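PDB 4HVT: post-proline cleaving enzyme from Rickettsia typhi, which probably acts as a serine oligopeptidase of the prolyl oligopeptidase family, cutting short peptides after proline. Local coordinates for residues Val370-Val374 / Asn396-Gly400; Glu415-Pro421 / Pro494-Arg498. One frame throughout, in Å; residues are numbered along the deposited sequence.

Contact 1 lies buried within the beta-propeller, where Val370-Val374 of one blade meets Asn396-Gly400 at the start of the next; contact 2 is partly buried and spans the two domains, setting the propeller loop Glu415-Pro421 against Pro494-Arg498 of the hydrolase part. Their centres are about 11 Å apart. The two are coupled through the blade that supplies segments to both: Ile398 N lies 2.8 Å from Glu415 O, a probable hydrogen bond between adjacent strands. Pro494 of contact 2 also packs on Val370 and Ile398. Small aliphatic groups and one aromatic face dominate contact 1, with one backbone bond and a single bridging water, whereas contact 2 surrounds a phenylalanine with prolines and backbone, gripped by a carboxylate and bridged by three waters.

Contact 1. Residues Val370-Val374 / Asn396-Gly400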
loop_
_atom_site.group_PDB
_atom_site.type_symbol
_atom_site.label_atom_id
_atom_site.label_comp_id
_atom_site.label_asym_id
_atom_site.label_seq_id
_atom_site.Cartn_x
_atom_site.Cartn_y
_atom_site.Cartn_z
ATOM N N VAL A 370 -1.638 -7.382 17.391
ATOM C CA VAL A 370 -2.412 -6.838 16.245
ATOM C C VAL A 370 -3.612 -6.031 16.700
ATOM O O VAL A 370 -4.587 -5.928 15.986
ATOM C CB VAL A 370 -2.825 -7.943 15.228
ATOM C CG1 VAL A 370 -2.948 -7.345 13.845
ATOM C CG2 VAL A 370 -1.820 -9.068 15.200
ATOM N N VAL A 371 -3.492 -5.422 17.883
ATOM C CA VAL A 371 -4.437 -4.431 18.390
ATOM C C VAL A 371 -3.682 -3.079 18.556
ATOM O O VAL A 371 -2.622 -3.013 19.191
ATOM C CB VAL A 371 -5.002 -4.817 19.763
ATOM C CG1 VAL A 371 -6.017 -3.772 20.188
ATOM C CG2 VAL A 371 -5.640 -6.194 19.702
ATOM N N ALA A 372 -4.220 -2.026 17.978
ATOM C CA ALA A 372 -3.541 -0.724 18.022
ATOM C C ALA A 372 -3.426 -0.151 19.447
ATOM O O ALA A 372 -4.369 -0.249 20.261
ATOM C CB ALA A 372 -4.221 0.303 17.125
ATOM N N LYS A 373 -2.258 0.415 19.694
ATOM C CA LYS A 373 -1.935 1.101 20.959
ATOM C C LYS A 373 -1.205 2.370 20.596
ATOM O O LYS A 373 -0.334 2.360 19.713
ATOM C CB LYS A 373 -1.034 0.224 21.816
ATOM C CG LYS A 373 -1.627 -1.154 22.138
ATOM C CD LYS A 373 -2.885 -1.091 23.031
ATOM C CE LYS A 373 -3.602 -2.435 23.085
ATOM N NZ LYS A 373 -4.805 -2.478 23.968
ATOM N N VAL A 374 -1.502 3.442 21.321
ATOM C CA VAL A 374 -0.918 4.740 21.048
ATOM C C VAL A 374 -0.513 5.464 22.344
ATOM O O VAL A 374 -1.228 5.454 23.333
ATOM C CB VAL A 374 -1.949 5.626 20.289
ATOM C CG1 VAL A 374 -1.390 6.999 19.935
ATOM C CG2 VAL A 374 -2.403 4.955 19.018
ATOM N N ASN A 396 -10.452 -4.298 19.771
ATOM C CA ASN A 396 -9.706 -4.609 18.539
ATOM C C ASN A 396 -9.439 -3.353 17.670
ATOM O O ASN A 396 -9.465 -3.366 16.441
ATOM C CB ASN A 396 -10.424 -5.701 17.754
ATOM C CG ASN A 396 -10.088 -7.101 18.267
ATOM O OD1 ASN A 396 -10.911 -7.738 18.882
ATOM N ND2 ASN A 396 -8.852 -7.549 18.052
ATOM N N ALA A 397 -9.070 -2.292 18.347
ATOM C CA ALA A 397 -8.883 -0.985 17.723
ATOM C C ALA A 397 -7.805 -0.986 16.631
ATOM O O ALA A 397 -6.796 -1.686 16.731
ATOM C CB ALA A 397 -8.509 0.034 18.775
ATOM N N ILE A 398 -8.098 -0.250 15.556
ATOM C CA ILE A 398 -7.168 0.068 14.507
ATOM C C ILE A 398 -7.166 1.586 14.393
ATOM O O ILE A 398 -8.239 2.193 14.278
ATOM C CB ILE A 398 -7.672 -0.551 13.172
ATOM C CG1 ILE A 398 -7.853 -2.051 13.336
ATOM C CG2 ILE A 398 -6.796 -0.146 12.000
ATOM C CD1 ILE A 398 -6.585 -2.825 13.573
ATOM N N PHE A 399 -5.965 2.157 14.423
ATOM C CA PHE A 399 -5.660 3.578 14.552
ATOM C C PHE A 399 -4.986 4.143 13.324
ATOM O O PHE A 399 -4.078 3.542 12.760
ATOM C CB PHE A 399 -4.766 3.784 15.766
ATOM C CG PHE A 399 -4.389 5.215 16.052
ATOM C CD1 PHE A 399 -5.174 6.005 16.867
ATOM C CD2 PHE A 399 -3.184 5.732 15.572
ATOM C CE1 PHE A 399 -4.797 7.334 17.163
ATOM C CE2 PHE A 399 -2.784 7.015 15.877
ATOM C CZ PHE A 399 -3.594 7.836 16.661
ATOM N N GLY A 400 -5.415 5.342 12.931
ATOM C CA GLY A 400 -4.750 6.083 11.901
ATOM C C GLY A 400 -4.825 7.550 12.176
ATOM O O GLY A 400 -5.658 8.013 13.009
HETATM O O HOH W 1 -7.327 -5.603 16.357
#
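Val374 sets one methyl squarely on the ring of Phe399: CG2 stands 3.5 Å from the ring centroid and 8° off its normal, a CH-pi contact over the face. With CG anti to the backbone N (chi1 -179°), Phe399 turns its ring out beside the carbonyl carbon, where the face meets Val374 CG2 and the two side chains cross at about a right angle. The second methyl of Val374, CG1, reaches the far end of the ring, 4.0 Å from Phe399 CZ. Next to this pair, Ala372 CB points at the other strand and lies 3.8 Å from Phe399 CB. The backbone N of Ala372 donates to Ala397 O at 2.9 Å. Val371 splits its methyls, CG1 resting by Ala397 N and CG2 lying 3.9 Å from Asn396 ND2. Asn396 ND2 hydrogen-bonds Gln451 OE1 and also donates to a water, which donates in turn to Val370 O. The short strands 371-374 and 398-400 run at 47° to each other and belong to successive blades: strand 371-380 pairs with 362-368, strand 398-402 with 410-415. Ala365 and Ile412 from these partner strands also touch Phe399, while Phe465 of strand 461-469 packs on Val370 and Asn396.

Contact 2. Residues Glu415-Pro421 / Pro494-Arg498; sequences ENSIVPP and PYFSR. With EDO (1,2-ethanediol), chain G.
Phe496 packs into the bend of Glu415-Pro421, with Pro420 CA over one face of its ring, 3.7 Å from the centroid and 11° off the normal, a CH-pi contact. Pro420 CG touches Phe496 CZ at 3.7 Å, Pro421 CD approaches Phe496 CD1, and Asn416 O and Ile418 C meet the ring edge in its plane. With CG anti to the backbone N (chi1 -175°), the ring is carried in among these groups. Asn416 OD1 shapes the bend as an Asx turn, accepting from Ile418 N at 2.8 Å. Beside this packed part, Glu415 OE1 takes the Phe496 N-H through its anti lone pair, at 2.8 Å and 160°. Around the periphery the contact is looser, bridged by three separate waters. One donates to both Glu415 OE1 and Phe496 O, another links Ser417 N to Pro494 O, and the third joins Ser417 O, Tyr495 O and Ser497 N. Glu415 OE2 accepts from an ethanediol, probably a crystallisation additive, and Tyr495 is exposed. The loop connects propeller strands 410-415 and 422-426, whereas Ser497 caps the start of helix 498-505; Phe442 meets the Phe496 ring edge-to-face, and strand 447-455 lies against Asn416, Ser417 and Ile418.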
loop_
_atom_site.group_PDB
_atom_site.type_symbol
_atom_site.label_atom_id
_atom_site.label_comp_id
_atom_site.label_asym_id
_atom_site.label_seq_id
_atom_site.Cartn_x
_atom_site.Cartn_y
_atom_site.Cartn_z
ATOM N N GLU A 415 -11.229 2.648 14.486
ATOM C CA GLU A 415 -12.198 1.717 13.908
ATOM C C GLU A 415 -11.872 0.306 14.375
ATOM O O GLU A 415 -10.836 0.057 15.038
ATOM C CB GLU A 415 -12.108 1.722 12.379
ATOM C CG GLU A 415 -10.821 1.096 11.817
ATOM C CD GLU A 415 -10.607 1.537 10.405
ATOM O OE1 GLU A 415 -10.929 0.793 9.452
ATOM O OE2 GLU A 415 -10.127 2.691 10.203
ATOM N N ASN A 416 -12.766 -0.634 14.013
ATOM C CA ASN A 416 -12.402 -2.036 14.055
ATOM C C ASN A 416 -13.124 -2.732 12.922
ATOM O O ASN A 416 -13.774 -2.122 12.116
ATOM C CB ASN A 416 -12.602 -2.673 15.470
ATOM C CG ASN A 416 -14.050 -2.989 15.815
ATOM O OD1 ASN A 416 -14.860 -3.184 14.918
ATOM N ND2 ASN A 416 -14.380 -3.073 17.131
ATOM N N SER A 417 -12.908 -4.016 12.761
ATOM C CA SER A 417 -13.387 -4.665 11.549
ATOM C C SER A 417 -14.905 -4.563 11.368
ATOM O O SER A 417 -15.376 -4.654 10.237
ATOM C CB SER A 417 -12.940 -6.119 11.543
ATOM O OG SER A 417 -13.258 -6.783 10.320
ATOM N N ILE A 418 -15.657 -4.390 12.462
ATOM C CA ILE A 418 -17.127 -4.381 12.380
ATOM C C ILE A 418 -17.761 -3.056 12.871
ATOM O O ILE A 418 -18.976 -2.903 12.815
ATOM C CB ILE A 418 -17.805 -5.580 13.099
ATOM C CG1 ILE A 418 -17.470 -5.621 14.590
ATOM C CG2 ILE A 418 -17.466 -6.903 12.409
ATOM C CD1 ILE A 418 -18.254 -6.638 15.413
ATOM N N VAL A 419 -16.950 -2.106 13.292
ATOM C CA VAL A 419 -17.433 -0.808 13.755
ATOM C C VAL A 419 -16.873 0.276 12.820
ATOM O O VAL A 419 -15.668 0.392 12.709
ATOM C CB VAL A 419 -17.030 -0.527 15.231
ATOM C CG1 VAL A 419 -17.578 0.832 15.626
ATOM C CG2 VAL A 419 -17.551 -1.632 16.164
ATOM N N PRO A 420 -17.741 1.062 12.140
ATOM C CA PRO A 420 -17.216 2.014 11.186
ATOM C C PRO A 420 -16.280 3.039 11.857
ATOM O O PRO A 420 -16.440 3.346 13.043
ATOM C CB PRO A 420 -18.460 2.728 10.631
ATOM C CG PRO A 420 -19.554 1.751 10.811
ATOM C CD PRO A 420 -19.214 0.983 12.059
ATOM N N PRO A 421 -15.336 3.566 11.073
ATOM C CA PRO A 421 -14.393 4.530 11.613
ATOM C C PRO A 421 -15.082 5.775 12.096
ATOM O O PRO A 421 -16.092 6.248 11.493
ATOM C CB PRO A 421 -13.467 4.855 10.443
ATOM C CG PRO A 421 -13.627 3.660 9.518
ATOM C CD PRO A 421 -15.061 3.241 9.667
ATOM N N PRO A 494 -6.635 -5.742 10.579
ATOM C CA PRO A 494 -8.101 -5.928 10.347
ATOM C C PRO A 494 -8.951 -4.598 10.347
ATOM O O PRO A 494 -9.692 -4.329 11.289
ATOM C CB PRO A 494 -8.522 -6.845 11.481
ATOM C CG PRO A 494 -7.562 -6.597 12.552
ATOM C CD PRO A 494 -6.239 -6.329 11.851
ATOM N N TYR A 495 -8.819 -3.812 9.277
ATOM C CA TYR A 495 -9.612 -2.588 9.152
ATOM C C TYR A 495 -11.058 -2.834 8.748
ATOM O O TYR A 495 -11.453 -3.951 8.316
ATOM C CB TYR A 495 -8.963 -1.615 8.172
ATOM C CG TYR A 495 -8.997 -2.109 6.761
ATOM C CD1 TYR A 495 -7.980 -2.915 6.256
ATOM C CD2 TYR A 495 -10.049 -1.783 5.936
ATOM C CE1 TYR A 495 -8.042 -3.386 4.955
ATOM C CE2 TYR A 495 -10.133 -2.238 4.646
ATOM C CZ TYR A 495 -9.109 -3.018 4.157
ATOM O OH TYR A 495 -9.189 -3.491 2.875
ATOM N N PHE A 496 -11.879 -1.810 8.931
ATOM C CA PHE A 496 -13.283 -1.870 8.578
ATOM C C PHE A 496 -13.403 -1.804 7.075
ATOM O O PHE A 496 -12.926 -0.846 6.453
ATOM C CB PHE A 496 -14.055 -0.658 9.190
ATOM C CG PHE A 496 -15.544 -0.723 8.967
ATOM C CD1 PHE A 496 -16.128 -0.164 7.828
ATOM C CD2 PHE A 496 -16.337 -1.391 9.860
ATOM C CE1 PHE A 496 -17.484 -0.211 7.621
ATOM C CE2 PHE A 496 -17.708 -1.442 9.673
ATOM C CZ PHE A 496 -18.271 -0.880 8.543
ATOM N N SER A 497 -13.971 -2.843 6.468
ATOM C CA SER A 497 -14.299 -2.828 5.044
ATOM C C SER A 497 -15.788 -2.781 4.827
ATOM O O SER A 497 -16.488 -3.775 5.049
ATOM C CB SER A 497 -13.741 -4.068 4.350
ATOM O OG SER A 497 -14.167 -4.087 2.977
ATOM N N ARG A 498 -16.259 -1.648 4.336
ATOM C CA ARG A 498 -17.650 -1.488 4.051
ATOM C C ARG A 498 -18.113 -2.490 2.989
ATOM O O ARG A 498 -19.177 -3.090 3.114
ATOM C CB ARG A 498 -17.904 -0.061 3.608
ATOM C CG ARG A 498 -19.333 0.281 3.675
ATOM C CD ARG A 498 -19.557 1.760 3.499
ATOM N NE ARG A 498 -20.947 1.873 3.163
ATOM C CZ ARG A 498 -21.500 2.902 2.552
ATOM N NH1 ARG A 498 -20.780 3.965 2.256
ATOM N NH2 ARG A 498 -22.797 2.862 2.295
HETATM C C1 EDO G . -9.712 5.836 6.947
HETATM O O1 EDO G . -8.506 5.483 6.279
HETATM C C2 EDO G . -10.275 4.673 7.742
HETATM O O2 EDO G . -9.234 3.777 8.093
HETATM O O HOH W 2 -11.699 1.646 6.857
HETATM O O HOH W 3 -10.405 -4.821 14.103
HETATM O O HOH W 4 -13.989 -5.428 7.842
#